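Local coordinates for protein folylpolyglutamate synthase (FolC) (Helicobacter pylori, PDB 6K8C) that probably adds glutamate to dihydropteroate and successive glutamates to reduced folates, using ATP, in folate biosynthesis, at residues F122-V130 with F149-K157. Residues are numbered along the deposited sequence; the frame is centred on the assembly and turned at random.
Sequences FEYATLLAV and FDSTNALKK
Ser151 reaches segment 122-130 of helix 121-132 and meets three residues, Phe122 and Glu123, and Thr126 one turn further on. Ser151 CB packs on the CG methylene of Glu123 at 3.9 Å. One bond further out, Ser151 OG lies between its own backbone N and carbonyl carbon (chi1 72°) and hydrogen-bonds Thr126 OG1 at 2.8 Å; either hydroxyl could be the donor. The same Ser151 OG lies 3.1 Å from Phe122 CE2, approaching the ring obliquely. A small hydroxyl residue suits this spot, since it closes a polar bond in a buried interface without holding the two segments apart. Thr126 OG1 also sits over one face of the Phe122 ring, toward the rim.

The first side-chain bond of Phe122 points at the loop, and CG anti to the backbone N (chi1 -177°) puts CE2 beside both Ser151 OG and Asp150 OD2, a reach that suits a long, flat ring. Its edge meets Asp150 OD2, 3.7 Å from Phe122 CE2, with ring and carboxylate planes 50° apart. That carboxylate suits the turn: Asp150 OD2 accepts from Thr152 N at 3.2 Å, making an Asx turn, and takes Thr152 OG1 at 2.6 Å on its anti lone pair. Gly144 and Gly146 hold its two oxygens from the backbone, which should fix its rotation. Further along, Val130 CG2 packs against Leu155 CD2 at 3.6 Å, and apolar methyls sliding past each other suit this buried place.

The contact joins helix 121-132 to the loop, with its 3-10 turn at 151-154, that links strands 138-142 and 159-162 of the P-loop-type Mur ligase middle domain. Helix 28-41 borders it through Glu123 and Leu155, while Thr126 touches Phe79 of strand 76-79 and Thr152 OG1 bonds His51 on strand 48-53.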
loop_
_atom_site.group_PDB
_atom_site.type_symbol
_atom_site.label_atom_id
_atom_site.label_comp_id
_atom_site.label_asym_id
_atom_site.label_seq_id
_atom_site.Cartn_x
_atom_site.Cartn_y
_atom_site.Cartn_z
ATOM N N PHE A 122 -3.759 14.459 -2.403
ATOM C CA PHE A 122 -4.384 13.210 -1.984
ATOM C C PHE A 122 -5.900 13.338 -1.902
ATOM O O PHE A 122 -6.613 12.370 -2.187
ATOM C CB PHE A 122 -3.820 12.753 -0.638
ATOM C CG PHE A 122 -4.368 11.424 -0.177
ATOM C CD1 PHE A 122 -4.004 10.253 -0.822
ATOM C CD2 PHE A 122 -5.265 11.352 0.878
ATOM C CE1 PHE A 122 -4.513 9.025 -0.411
ATOM C CE2 PHE A 122 -5.778 10.132 1.293
ATOM C CZ PHE A 122 -5.401 8.969 0.649
ATOM N N GLU A 123 -6.409 14.517 -1.529
ATOM C CA GLU A 123 -7.855 14.723 -1.518
ATOM C C GLU A 123 -8.446 14.587 -2.917
ATOM O O GLU A 123 -9.541 14.034 -3.084
ATOM C CB GLU A 123 -8.188 16.091 -0.909
ATOM C CG GLU A 123 -7.948 16.129 0.608
ATOM C CD GLU A 123 -7.945 17.530 1.181
ATOM O OE1 GLU A 123 -8.045 18.507 0.406
ATOM O OE2 GLU A 123 -7.845 17.653 2.417
ATOM N N TYR A 124 -7.732 15.071 -3.940
ATOM C CA TYR A 124 -8.220 14.921 -5.309
ATOM C C TYR A 124 -8.184 13.463 -5.757
ATOM O O TYR A 124 -9.100 12.998 -6.448
ATOM C CB TYR A 124 -7.402 15.787 -6.265
ATOM C CG TYR A 124 -8.076 15.975 -7.602
ATOM C CD1 TYR A 124 -9.317 16.599 -7.692
ATOM C CD2 TYR A 124 -7.488 15.513 -8.770
ATOM C CE1 TYR A 124 -9.943 16.768 -8.910
ATOM C CE2 TYR A 124 -8.107 15.681 -9.992
ATOM C CZ TYR A 124 -9.334 16.306 -10.054
ATOM O OH TYR A 124 -9.951 16.468 -11.267
ATOM N N ALA A 125 -7.123 12.733 -5.391
ATOM C CA ALA A 125 -7.074 11.302 -5.681
ATOM C C ALA A 125 -8.267 10.581 -5.067
ATOM O O ALA A 125 -8.847 9.681 -5.689
ATOM C CB ALA A 125 -5.761 10.705 -5.163
ATOM N N THR A 126 -8.654 10.975 -3.850
ATOM C CA THR A 126 -9.809 10.369 -3.192
ATOM C C THR A 126 -11.087 10.600 -3.993
ATOM O O THR A 126 -11.879 9.673 -4.194
ATOM C CB THR A 126 -9.949 10.920 -1.768
ATOM O OG1 THR A 126 -8.763 10.620 -1.018
ATOM C CG2 THR A 126 -11.151 10.304 -1.056
ATOM N N LEU A 127 -11.311 11.835 -4.457
ATOM C CA LEU A 127 -12.497 12.103 -5.266
ATOM C C LEU A 127 -12.461 11.324 -6.571
ATOM O O LEU A 127 -13.497 10.837 -7.038
ATOM C CB LEU A 127 -12.634 13.604 -5.557
ATOM C CG LEU A 127 -12.920 14.536 -4.378
ATOM C CD1 LEU A 127 -13.181 15.952 -4.901
ATOM C CD2 LEU A 127 -14.095 14.047 -3.539
ATOM N N LEU A 128 -11.280 11.208 -7.186
ATOM C CA LEU A 128 -11.161 10.412 -8.399
ATOM C C LEU A 128 -11.551 8.959 -8.137
ATOM O O LEU A 128 -12.223 8.329 -8.965
ATOM C CB LEU A 128 -9.737 10.498 -8.949
ATOM C CG LEU A 128 -9.325 11.797 -9.647
ATOM C CD1 LEU A 128 -7.830 11.793 -9.916
ATOM C CD2 LEU A 128 -10.114 11.990 -10.936
ATOM N N ALA A 129 -11.144 8.414 -6.990
ATOM C CA ALA A 129 -11.522 7.045 -6.649
ATOM C C ALA A 129 -13.035 6.904 -6.534
ATOM O O ALA A 129 -13.618 5.943 -7.048
ATOM C CB ALA A 129 -10.837 6.615 -5.347
ATOM N N VAL A 130 -13.690 7.854 -5.861
ATOM C CA VAL A 130 -15.142 7.787 -5.712
ATOM C C VAL A 130 -15.823 7.907 -7.068
ATOM O O VAL A 130 -16.808 7.210 -7.344
ATOM C CB VAL A 130 -15.636 8.871 -4.738
ATOM C CG1 VAL A 130 -17.164 8.797 -4.584
ATOM C CG2 VAL A 130 -14.943 8.736 -3.397
ATOM N N PHE A 149 -7.899 12.677 10.712
ATOM C CA PHE A 149 -8.441 13.648 9.772
ATOM C C PHE A 149 -8.117 13.294 8.325
ATOM O O PHE A 149 -8.163 14.170 7.454
ATOM C CB PHE A 149 -7.922 15.048 10.100
ATOM C CG PHE A 149 -8.144 15.457 11.529
ATOM C CD1 PHE A 149 -9.429 15.615 12.025
ATOM C CD2 PHE A 149 -7.070 15.686 12.373
ATOM C CE1 PHE A 149 -9.639 15.995 13.339
ATOM C CE2 PHE A 149 -7.272 16.064 13.689
ATOM C CZ PHE A 149 -8.559 16.218 14.173
ATOM N N ASP A 150 -7.783 12.034 8.057
ATOM C CA ASP A 150 -7.504 11.613 6.692
ATOM C C ASP A 150 -8.730 11.834 5.817
ATOM O O ASP A 150 -9.872 11.768 6.281
ATOM C CB ASP A 150 -7.093 10.141 6.664
ATOM C CG ASP A 150 -6.457 9.739 5.349
ATOM O OD1 ASP A 150 -5.295 10.131 5.113
ATOM O OD2 ASP A 150 -7.118 9.032 4.554
ATOM N N SER A 151 -8.482 12.112 4.534
ATOM C CA SER A 151 -9.586 12.388 3.622
ATOM C C SER A 151 -10.518 11.191 3.484
ATOM O O SER A 151 -11.734 11.370 3.348
ATOM C CB SER A 151 -9.046 12.810 2.255
ATOM O OG SER A 151 -8.481 11.714 1.564
ATOM N N THR A 152 -9.981 9.965 3.532
ATOM C CA THR A 152 -10.835 8.790 3.394
ATOM C C THR A 152 -11.790 8.632 4.568
ATOM O O THR A 152 -12.772 7.889 4.457
ATOM C CB THR A 152 -9.995 7.520 3.238
ATOM O OG1 THR A 152 -9.127 7.372 4.372
ATOM C CG2 THR A 152 -9.168 7.579 1.968
ATOM N N ASN A 153 -11.536 9.324 5.681
ATOM C CA ASN A 153 -12.436 9.275 6.829
ATOM C C ASN A 153 -13.793 9.905 6.551
ATOM O O ASN A 153 -14.744 9.645 7.297
ATOM C CB ASN A 153 -11.801 9.978 8.029
ATOM C CG ASN A 153 -10.994 9.039 8.884
ATOM O OD1 ASN A 153 -11.438 7.932 9.184
ATOM N ND2 ASN A 153 -9.800 9.471 9.281
ATOM N N ALA A 154 -13.907 10.737 5.513
ATOM C CA ALA A 154 -15.144 11.463 5.263
ATOM C C ALA A 154 -16.219 10.599 4.619
ATOM O O ALA A 154 -17.397 10.969 4.658
ATOM C CB ALA A 154 -14.871 12.683 4.377
ATOM N N LEU A 155 -15.848 9.471 4.028
ATOM C CA LEU A 155 -16.822 8.602 3.389
ATOM C C LEU A 155 -17.483 7.706 4.430
ATOM O O LEU A 155 -16.841 7.260 5.386
ATOM C CB LEU A 155 -16.148 7.758 2.305
ATOM C CG LEU A 155 -15.866 8.420 0.954
ATOM C CD1 LEU A 155 -14.721 9.415 1.052
ATOM C CD2 LEU A 155 -15.551 7.359 -0.084
ATOM N N LYS A 156 -18.780 7.467 4.265
ATOM C CA LYS A 156 -19.460 6.538 5.158
ATOM C C LYS A 156 -18.912 5.135 4.931
ATOM O O LYS A 156 -18.665 4.723 3.796
ATOM C CB LYS A 156 -20.972 6.572 4.932
ATOM C CG LYS A 156 -21.684 7.674 5.710
ATOM C CD LYS A 156 -23.156 7.769 5.335
ATOM C CE LYS A 156 -23.720 9.147 5.653
ATOM N NZ LYS A 156 -25.120 9.296 5.168
ATOM N N LYS A 157 -18.703 4.408 6.018
ATOM C CA LYS A 157 -18.007 3.134 5.962
ATOM C C LYS A 157 -18.933 2.003 6.378
ATOM O O LYS A 157 -19.688 2.122 7.349
ATOM C CB LYS A 157 -16.759 3.148 6.849
ATOM C CG LYS A 157 -17.003 3.590 8.276
ATOM C CD LYS A 157 -15.733 3.478 9.099
ATOM C CE LYS A 157 -14.679 4.456 8.608
ATOM N NZ LYS A 157 -14.677 5.706 9.411
HETATM O O HOH W 1 -8.025 15.378 4.195
#